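Long-range contacts in phosphate-binding protein PstS (Borrelia burgdorferi, PDB 4N13), which binds inorganic phosphate with micromolar affinity as the solute-binding lipoprotein of the PstSACB ABC transporter, which imports phosphate into the cell: residues V14-S19 / T40-D45; I60-I65 / D236-Q241. All blocks are in the same frame, centred on the assembly; numbering follows the deposited sequence.

Contact 1 of 2, residues V14-S19 / T40-D45. With SO4 (sulfate ion), chain D.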
ATOM      1  N   VAL A  14      21.398   1.442 -16.301  1.00  8.09           N
ATOM      2  CA  VAL A  14      19.987   1.646 -16.067  1.00  7.90           C
ATOM      3  C   VAL A  14      19.820   2.322 -14.712  1.00  6.92           C
ATOM      4  O   VAL A  14      19.911   1.675 -13.654  1.00  8.18           O
ATOM      5  CB  VAL A  14      19.203   0.318 -16.121  1.00  8.91           C
ATOM      6  CG1 VAL A  14      17.720   0.538 -15.766  1.00  9.57           C
ATOM      7  CG2 VAL A  14      19.362  -0.326 -17.488  1.00  9.96           C
ATOM      8  N   SER A  15      19.580   3.629 -14.747  1.00  7.06           N
ATOM      9  CA  SER A  15      19.378   4.412 -13.532  1.00  7.51           C
ATOM     10  C   SER A  15      17.879   4.432 -13.200  1.00  7.07           C
ATOM     11  O   SER A  15      17.066   4.817 -14.042  1.00  7.54           O
ATOM     12  CB  SER A  15      19.916   5.831 -13.717  1.00  9.24           C
ATOM     13  OG  SER A  15      19.889   6.524 -12.489  1.00 11.83           O
ATOM     14  N   ILE A  16      17.532   4.012 -11.982  1.00  5.99           N
ATOM     15  CA  ILE A  16      16.150   3.912 -11.542  1.00  5.84           C
ATOM     16  C   ILE A  16      15.950   4.850 -10.348  1.00  5.83           C
ATOM     17  O   ILE A  16      16.840   5.020  -9.523  1.00  6.72           O
ATOM     18  CB  ILE A  16      15.830   2.470 -11.146  1.00  5.98           C
ATOM     19  CG1 ILE A  16      16.264   1.504 -12.250  1.00  5.77           C
ATOM     20  CG2 ILE A  16      14.358   2.301 -10.789  1.00  6.29           C
ATOM     21  CD1 ILE A  16      15.948   0.051 -11.968  1.00  7.00           C
ATOM     22  N   GLY A  17      14.779   5.460 -10.270  1.00  6.57           N
ATOM     23  CA  GLY A  17      14.436   6.311  -9.144  1.00  6.67           C
ATOM     24  C   GLY A  17      13.012   6.053  -8.712  1.00  6.53           C
ATOM     25  O   GLY A  17      12.249   5.432  -9.434  1.00 10.40           O
ATOM     26  N   GLY A  18      12.639   6.520  -7.528  1.00  7.10           N
ATOM     27  CA  GLY A  18      11.263   6.414  -7.113  1.00  7.51           C
ATOM     28  C   GLY A  18      11.037   6.277  -5.625  1.00  6.87           C
ATOM     29  O   GLY A  18      11.797   6.804  -4.799  1.00  8.47           O
ATOM     30  N   SER A  19       9.959   5.567  -5.306  1.00  7.36           N
ATOM     31  CA  SER A  19       9.460   5.434  -3.953  1.00  8.48           C
ATOM     32  C   SER A  19      10.529   4.991  -2.955  1.00  8.66           C
ATOM     33  O   SER A  19      11.279   4.066  -3.202  1.00  8.63           O
ATOM     34  CB  SER A  19       8.355   4.386  -3.984  1.00 10.74           C
ATOM     35  OG  SER A  19       7.870   4.143  -2.678  1.00 13.90           O
ATOM     36  N   THR A  40      25.177  -5.067 -17.163  1.00 11.30           N
ATOM     37  CA  THR A  40      24.380  -3.877 -16.920  1.00  9.72           C
ATOM     38  C   THR A  40      24.631  -3.389 -15.513  1.00 10.33           C
ATOM     39  O   THR A  40      24.661  -4.172 -14.563  1.00 12.18           O
ATOM     40  CB  THR A  40      22.875  -4.150 -17.100  1.00 11.09           C
ATOM     41  OG1 THR A  40      22.651  -4.533 -18.455  1.00 13.06           O
ATOM     42  CG2 THR A  40      22.039  -2.910 -16.843  1.00 12.99           C
ATOM     43  N   LYS A  41      24.816  -2.086 -15.385  1.00  9.82           N
ATOM     44  CA  LYS A  41      24.912  -1.425 -14.101  1.00  9.49           C
ATOM     45  C   LYS A  41      23.560  -0.810 -13.821  1.00  8.12           C
ATOM     46  O   LYS A  41      23.111   0.040 -14.564  1.00  9.78           O
ATOM     47  CB  LYS A  41      25.960  -0.319 -14.161  1.00 10.48           C
ATOM     48  CG  LYS A  41      26.001   0.568 -12.930  1.00 12.12           C
ATOM     49  CD  LYS A  41      26.339  -0.229 -11.710  1.00 13.11           C
ATOM     50  CE  LYS A  41      26.843   0.630 -10.580  1.00 15.80           C
ATOM     51  NZ  LYS A  41      27.116  -0.238  -9.403  1.00 17.44           N
ATOM     52  N   VAL A  42      22.911  -1.264 -12.768  1.00  7.51           N
ATOM     53  CA  VAL A  42      21.593  -0.763 -12.361  1.00  6.75           C
ATOM     54  C   VAL A  42      21.748  -0.095 -11.007  1.00  7.31           C
ATOM     55  O   VAL A  42      22.442  -0.622 -10.138  1.00  8.66           O
ATOM     56  CB  VAL A  42      20.561  -1.899 -12.247  1.00  7.50           C
ATOM     57  CG1 VAL A  42      19.183  -1.333 -12.008  1.00  7.27           C
ATOM     58  CG2 VAL A  42      20.587  -2.768 -13.494  1.00  8.53           C
ATOM     59  N   THR A  43      21.146   1.072 -10.836  1.00  7.25           N
ATOM     60  CA  THR A  43      21.173   1.770  -9.557  1.00  7.31           C
ATOM     61  C   THR A  43      19.758   2.205  -9.187  1.00  7.10           C
ATOM     62  O   THR A  43      18.893   2.357 -10.065  1.00  7.50           O
ATOM     63  CB  THR A  43      22.109   3.010  -9.592  1.00  9.15           C
ATOM     64  OG1 THR A  43      21.634   3.957 -10.551  1.00  9.39           O
ATOM     65  CG2 THR A  43      23.535   2.643  -9.955  1.00 10.28           C
ATOM     66  N   TYR A  44      19.515   2.397  -7.896  1.00  7.05           N
ATOM     67  CA  TYR A  44      18.232   2.897  -7.395  1.00  7.11           C
ATOM     68  C   TYR A  44      18.453   4.077  -6.472  1.00  8.10           C
ATOM     69  O   TYR A  44      19.193   3.963  -5.501  1.00  9.28           O
ATOM     70  CB  TYR A  44      17.456   1.787  -6.653  1.00  7.79           C
ATOM     71  CG  TYR A  44      16.029   2.202  -6.353  1.00  6.59           C
ATOM     72  CD1 TYR A  44      15.166   2.525  -7.384  1.00  6.87           C
ATOM     73  CD2 TYR A  44      15.549   2.300  -5.051  1.00  7.14           C
ATOM     74  CE1 TYR A  44      13.869   2.931  -7.152  1.00  6.86           C
ATOM     75  CE2 TYR A  44      14.236   2.712  -4.812  1.00  7.57           C
ATOM     76  CZ  TYR A  44      13.404   3.026  -5.875  1.00  7.14           C
ATOM     77  OH  TYR A  44      12.107   3.441  -5.684  1.00  8.20           O
ATOM     78  N   ASP A  45      17.829   5.207  -6.794  1.00  8.50           N
ATOM     79  CA  ASP A  45      17.908   6.405  -5.967  1.00 11.04           C
ATOM     80  C   ASP A  45      16.496   6.737  -5.531  1.00 11.18           C
ATOM     81  O   ASP A  45      15.654   7.053  -6.346  1.00 13.64           O
ATOM     82  CB  ASP A  45      18.533   7.582  -6.723  1.00 16.32           C
ATOM     83  CG  ASP A  45      19.019   8.683  -5.783  1.00 22.44           C
ATOM     84  OD1 ASP A  45      18.596   8.689  -4.618  1.00 25.88           O
ATOM     85  OD2 ASP A  45      19.795   9.567  -6.203  1.00 27.16           O
TER
HETATM   86  S   SO4 D 303       6.663   7.546  -1.872  0.70 12.75           S
HETATM   87  O1  SO4 D 303       8.090   7.556  -1.651  0.70 14.69           O
HETATM   88  O2  SO4 D 303       6.043   8.106  -0.652  0.70 14.22           O
HETATM   89  O3  SO4 D 303       6.223   8.259  -3.071  0.70 12.06           O
HETATM   90  O4  SO4 D 303       6.180   6.191  -2.050  0.70 16.65           O
HETATM   91  O   HOH W   1      19.562   5.598  -9.830  1.00 10.61           O
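Val14 to Gly17 pair with Val42 to Asp45 in a parallel beta ladder, whose strand axes come within 4.6 Å at 20° between their N-to-C directions. With helix 23-36 between them in sequence, the strands form a beta-alpha-beta unit of the periplasmic binding protein fold. Five backbone hydrogen bonds join them, beginning with Val14 N to Lys41 O at 2.8 Å, nearly straight at the hydrogen, and ending with Gly18 N to Asp45 O, the longest at 3.3 Å.

Val14, Ile16, Val42 and Tyr44 share one face of the sheet, with helix 23-36 behind Val42 and Tyr44 and helix 237-246 over Val14 and Ile16. The two branches of Ile16 divide the packing: CD1 reaches Val42 CG1 at 3.5 Å, while CG2, anti to the backbone N, meets the Tyr44 ring at its CD1 edge. On the other face a water bridges Ser15 OG and Thr43 OG1, which do not bond each other directly, and also donates to Ile16 O.

With CG anti to its backbone N (chi1 -169°), the Tyr44 side chain slants across toward the neighbouring strand. The ring passes obliquely by the Gly17-Gly18 backbone, and its hydroxyl donates to Ser19 O at 2.7 Å, so the loop leaving strand 12-18 is tied to strand 40-45. Ser19, which probably binds phosphate, holds a sulfate here together with Ser49, Ser67 and Thr20: Ser19 OG donates to sulfate O4 at 2.7 Å.

Contact 2 of 2, residues I60-I65 / D236-Q241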
ATOM      1  N   ILE A  60      16.821  11.653 -16.397  1.00  7.54           N
ATOM      2  CA  ILE A  60      17.714  11.303 -15.305  1.00  8.29           C
ATOM      3  C   ILE A  60      17.616   9.813 -14.952  1.00  7.96           C
ATOM      4  O   ILE A  60      18.618   9.195 -14.606  1.00 10.34           O
ATOM      5  CB  ILE A  60      17.402  12.188 -14.078  1.00 10.64           C
ATOM      6  CG1 ILE A  60      17.516  13.667 -14.469  1.00 12.26           C
ATOM      7  CG2 ILE A  60      18.315  11.859 -12.897  1.00 11.06           C
ATOM      8  CD1 ILE A  60      18.814  14.026 -15.107  1.00 14.68           C
ATOM      9  N   TYR A  61      16.410   9.259 -15.051  1.00  7.15           N
ATOM     10  CA  TYR A  61      16.173   7.836 -14.829  1.00  5.68           C
ATOM     11  C   TYR A  61      15.606   7.226 -16.109  1.00  7.07           C
ATOM     12  O   TYR A  61      14.896   7.913 -16.860  1.00  8.26           O
ATOM     13  CB  TYR A  61      15.158   7.637 -13.700  1.00  5.86           C
ATOM     14  CG  TYR A  61      15.585   8.277 -12.399  1.00  7.45           C
ATOM     15  CD1 TYR A  61      16.830   8.015 -11.856  1.00  9.19           C
ATOM     16  CD2 TYR A  61      14.760   9.160 -11.734  1.00  8.04           C
ATOM     17  CE1 TYR A  61      17.234   8.593 -10.677  1.00 10.26           C
ATOM     18  CE2 TYR A  61      15.162   9.759 -10.535  1.00  8.79           C
ATOM     19  CZ  TYR A  61      16.419   9.474 -10.028  1.00 10.50           C
ATOM     20  OH  TYR A  61      16.857  10.045  -8.853  1.00 14.41           O
ATOM     21  N   LYS A  62      15.883   5.940 -16.339  1.00  6.28           N
ATOM     22  CA  LYS A  62      15.227   5.169 -17.395  1.00  6.77           C
ATOM     23  C   LYS A  62      13.988   4.420 -16.900  1.00  6.89           C
ATOM     24  O   LYS A  62      13.160   3.989 -17.698  1.00  6.78           O
ATOM     25  CB  LYS A  62      16.206   4.178 -18.012  1.00  7.49           C
ATOM     26  CG  LYS A  62      17.247   4.828 -18.886  1.00 11.32           C
ATOM     27  CD  LYS A  62      18.134   3.777 -19.534  1.00 13.58           C
ATOM     28  CE  LYS A  62      19.296   4.394 -20.284  1.00 17.34           C
ATOM     29  NZ  LYS A  62      20.265   3.352 -20.688  1.00 17.84           N
ATOM     30  N   ILE A  63      13.875   4.241 -15.584  1.00  5.61           N
ATOM     31  CA  ILE A  63      12.724   3.589 -14.975  1.00  6.17           C
ATOM     32  C   ILE A  63      12.403   4.384 -13.723  1.00  5.17           C
ATOM     33  O   ILE A  63      13.317   4.759 -12.987  1.00  6.52           O
ATOM     34  CB  ILE A  63      13.018   2.121 -14.552  1.00  5.84           C
ATOM     35  CG1 ILE A  63      13.492   1.283 -15.749  1.00  7.94           C
ATOM     36  CG2 ILE A  63      11.815   1.501 -13.864  1.00  7.80           C
ATOM     37  CD1 ILE A  63      14.008  -0.095 -15.368  1.00  7.42           C
ATOM     38  N   ALA A  64      11.118   4.590 -13.446  1.00  5.16           N
ATOM     39  CA  ALA A  64      10.670   5.113 -12.156  1.00  6.01           C
ATOM     40  C   ALA A  64       9.827   4.059 -11.461  1.00  6.22           C
ATOM     41  O   ALA A  64       9.088   3.320 -12.107  1.00  7.22           O
ATOM     42  CB  ALA A  64       9.856   6.384 -12.331  1.00  6.56           C
ATOM     43  N   ILE A  65       9.944   3.999 -10.142  1.00  6.24           N
ATOM     44  CA  ILE A  65       9.122   3.104  -9.342  1.00  6.82           C
ATOM     45  C   ILE A  65       8.176   3.963  -8.510  1.00  6.27           C
ATOM     46  O   ILE A  65       8.631   4.821  -7.754  1.00  7.87           O
ATOM     47  CB  ILE A  65       9.958   2.231  -8.405  1.00  8.16           C
ATOM     48  CG1 ILE A  65      11.021   1.476  -9.190  1.00  8.31           C
ATOM     49  CG2 ILE A  65       9.037   1.299  -7.643  1.00 11.11           C
ATOM     50  CD1 ILE A  65      10.455   0.472 -10.187  1.00  7.19           C
ATOM     51  N   ASP A 236      15.217   0.460 -24.247  1.00 16.47           N
ATOM     52  CA  ASP A 236      16.508  -0.178 -24.363  1.00 14.85           C
ATOM     53  C   ASP A 236      16.367  -1.631 -23.902  1.00 12.49           C
ATOM     54  O   ASP A 236      15.622  -1.934 -22.963  1.00 11.21           O
ATOM     55  CB  ASP A 236      17.524   0.519 -23.449  1.00 17.98           C
ATOM     56  CG  ASP A 236      17.816   1.935 -23.851  1.00 22.70           C
ATOM     57  OD1 ASP A 236      17.542   2.304 -25.015  1.00 24.82           O
ATOM     58  OD2 ASP A 236      18.347   2.670 -22.991  1.00 24.15           O
ATOM     59  N   LYS A 237      17.100  -2.528 -24.542  1.00 12.18           N
ATOM     60  CA  LYS A 237      17.107  -3.919 -24.134  1.00 12.43           C
ATOM     61  C   LYS A 237      17.485  -4.065 -22.655  1.00  9.76           C
ATOM     62  O   LYS A 237      16.934  -4.916 -21.963  1.00  8.74           O
ATOM     63  CB  LYS A 237      18.077  -4.729 -25.004  1.00 15.73           C
ATOM     64  CG  LYS A 237      18.074  -6.195 -24.665  1.00 19.18           C
ATOM     65  CD  LYS A 237      18.893  -7.025 -25.619  1.00 23.87           C
ATOM     66  CE  LYS A 237      18.781  -8.496 -25.251  1.00 27.45           C
ATOM     67  NZ  LYS A 237      19.447  -9.388 -26.230  1.00 29.59           N
ATOM     68  N   SER A 238      18.419  -3.245 -22.181  1.00  8.96           N
ATOM     69  CA  SER A 238      18.885  -3.352 -20.811  1.00  9.19           C
ATOM     70  C   SER A 238      17.749  -3.090 -19.830  1.00  8.47           C
ATOM     71  O   SER A 238      17.676  -3.710 -18.770  1.00  8.40           O
ATOM     72  CB  SER A 238      20.015  -2.357 -20.582  1.00 11.98           C
ATOM     73  OG  SER A 238      19.582  -1.026 -20.855  1.00 16.03           O
ATOM     74  N   VAL A 239      16.858  -2.182 -20.198  1.00  7.99           N
ATOM     75  CA  VAL A 239      15.692  -1.839 -19.391  1.00  8.04           C
ATOM     76  C   VAL A 239      14.672  -2.992 -19.440  1.00  8.02           C
ATOM     77  O   VAL A 239      14.173  -3.453 -18.400  1.00  8.04           O
ATOM     78  CB  VAL A 239      15.075  -0.528 -19.912  1.00  8.42           C
ATOM     79  CG1 VAL A 239      13.675  -0.300 -19.358  1.00  9.04           C
ATOM     80  CG2 VAL A 239      16.002   0.617 -19.609  1.00  9.64           C
ATOM     81  N   THR A 240      14.377  -3.487 -20.639  1.00  7.77           N
ATOM     82  CA  THR A 240      13.475  -4.627 -20.766  1.00  8.29           C
ATOM     83  C   THR A 240      13.965  -5.817 -19.955  1.00  6.99           C
ATOM     84  O   THR A 240      13.187  -6.482 -19.277  1.00  7.05           O
ATOM     85  CB  THR A 240      13.371  -5.006 -22.234  1.00 10.73           C
ATOM     86  OG1 THR A 240      12.888  -3.867 -22.934  1.00 12.61           O
ATOM     87  CG2 THR A 240      12.440  -6.181 -22.451  1.00 11.06           C
ATOM     88  N   GLN A 241      15.256  -6.090 -20.003  1.00  6.60           N
ATOM     89  CA  GLN A 241      15.805  -7.200 -19.242  1.00  6.07           C
ATOM     90  C   GLN A 241      15.596  -7.031 -17.740  1.00  6.34           C
ATOM     91  O   GLN A 241      15.223  -7.964 -17.053  1.00  7.14           O
ATOM     92  CB  GLN A 241      17.298  -7.322 -19.500  1.00  7.46           C
ATOM     93  CG  GLN A 241      17.666  -7.845 -20.893  1.00  8.43           C
ATOM     94  CD  GLN A 241      19.165  -7.800 -21.132  1.00  9.18           C
ATOM     95  OE1 GLN A 241      19.828  -6.826 -20.785  1.00 10.74           O
ATOM     96  NE2 GLN A 241      19.701  -8.845 -21.720  1.00 10.61           N
TER
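Lys62 and Ile63 meet one turn of helix 237-246 through Val239, with the CA atoms of Lys62 and Val239 7.3 Å apart and no backbone hydrogen bond between the segments. This is strand-to-helix packing: the start of strand 63-66 lies against the N-terminal turn of a helix that arrives some 170 residues later in the chain.

The packed part is apolar and centred on Val239, whose two methyls serve different partners. Its CG1 is anti to the backbone N (chi1 165°) and faces Ile63: Val239 CG1 lies 3.9 Å from Ile63 CG1, with Ile63 CD1 almost as near, and the two side chains run past each other in opposite directions. Val239 CG2 instead rests against the aliphatic stem of Lys62, at 3.8 Å from CD and 3.9 Å from CB. Both Ile63 and Val239 are buried, and Val14 and Ile228 of adjacent strands also pack on Ile63.

Toward solvent the two segments share a single polar link. The Lys62 chain, extended beyond CG, carries NZ past Val239; its main partner there is Ile13 O on strand 12-18, and its second is the exposed Asp236, where NZ donates to OD2 at 3.1 Å in a salt bridge, nearly along the C-O axis. Asp236 holds the N-cap position, yet its side chain makes no capping bond. The ammonium is thus shared between a backbone carbonyl and a carboxylate, which probably favours its protonated state; the total of 188 Å² buried by the segments implies a modest attachment, part hydrophobic and part electrostatic.

In the fold
Strand 12-18 lies between the other two strands: contact 1 pairs it with 40-45, while its opposite edge carries strand 63-66 and the residue before it, through bonds such as Ser15 O to Lys62 N and Gly17 O to Ile65 N, both 2.8 Å. Contact 1 is a partly buried ladder at the sheet margin, where 40-45 is the outer strand; it buries 470 Å² and depends on regular backbone bonds. Contact 2 is smaller but mostly buried, setting a helix against the sheet by side chains alone, with Asp236 exposed. Side chains of the two also meet, Val14 CG2 lying 3.4 Å from Ser238 OG. Contact 1 runs to the bound sulfate, whereas Ile63 remains about 11 Å from Ser19, side chain to side chain.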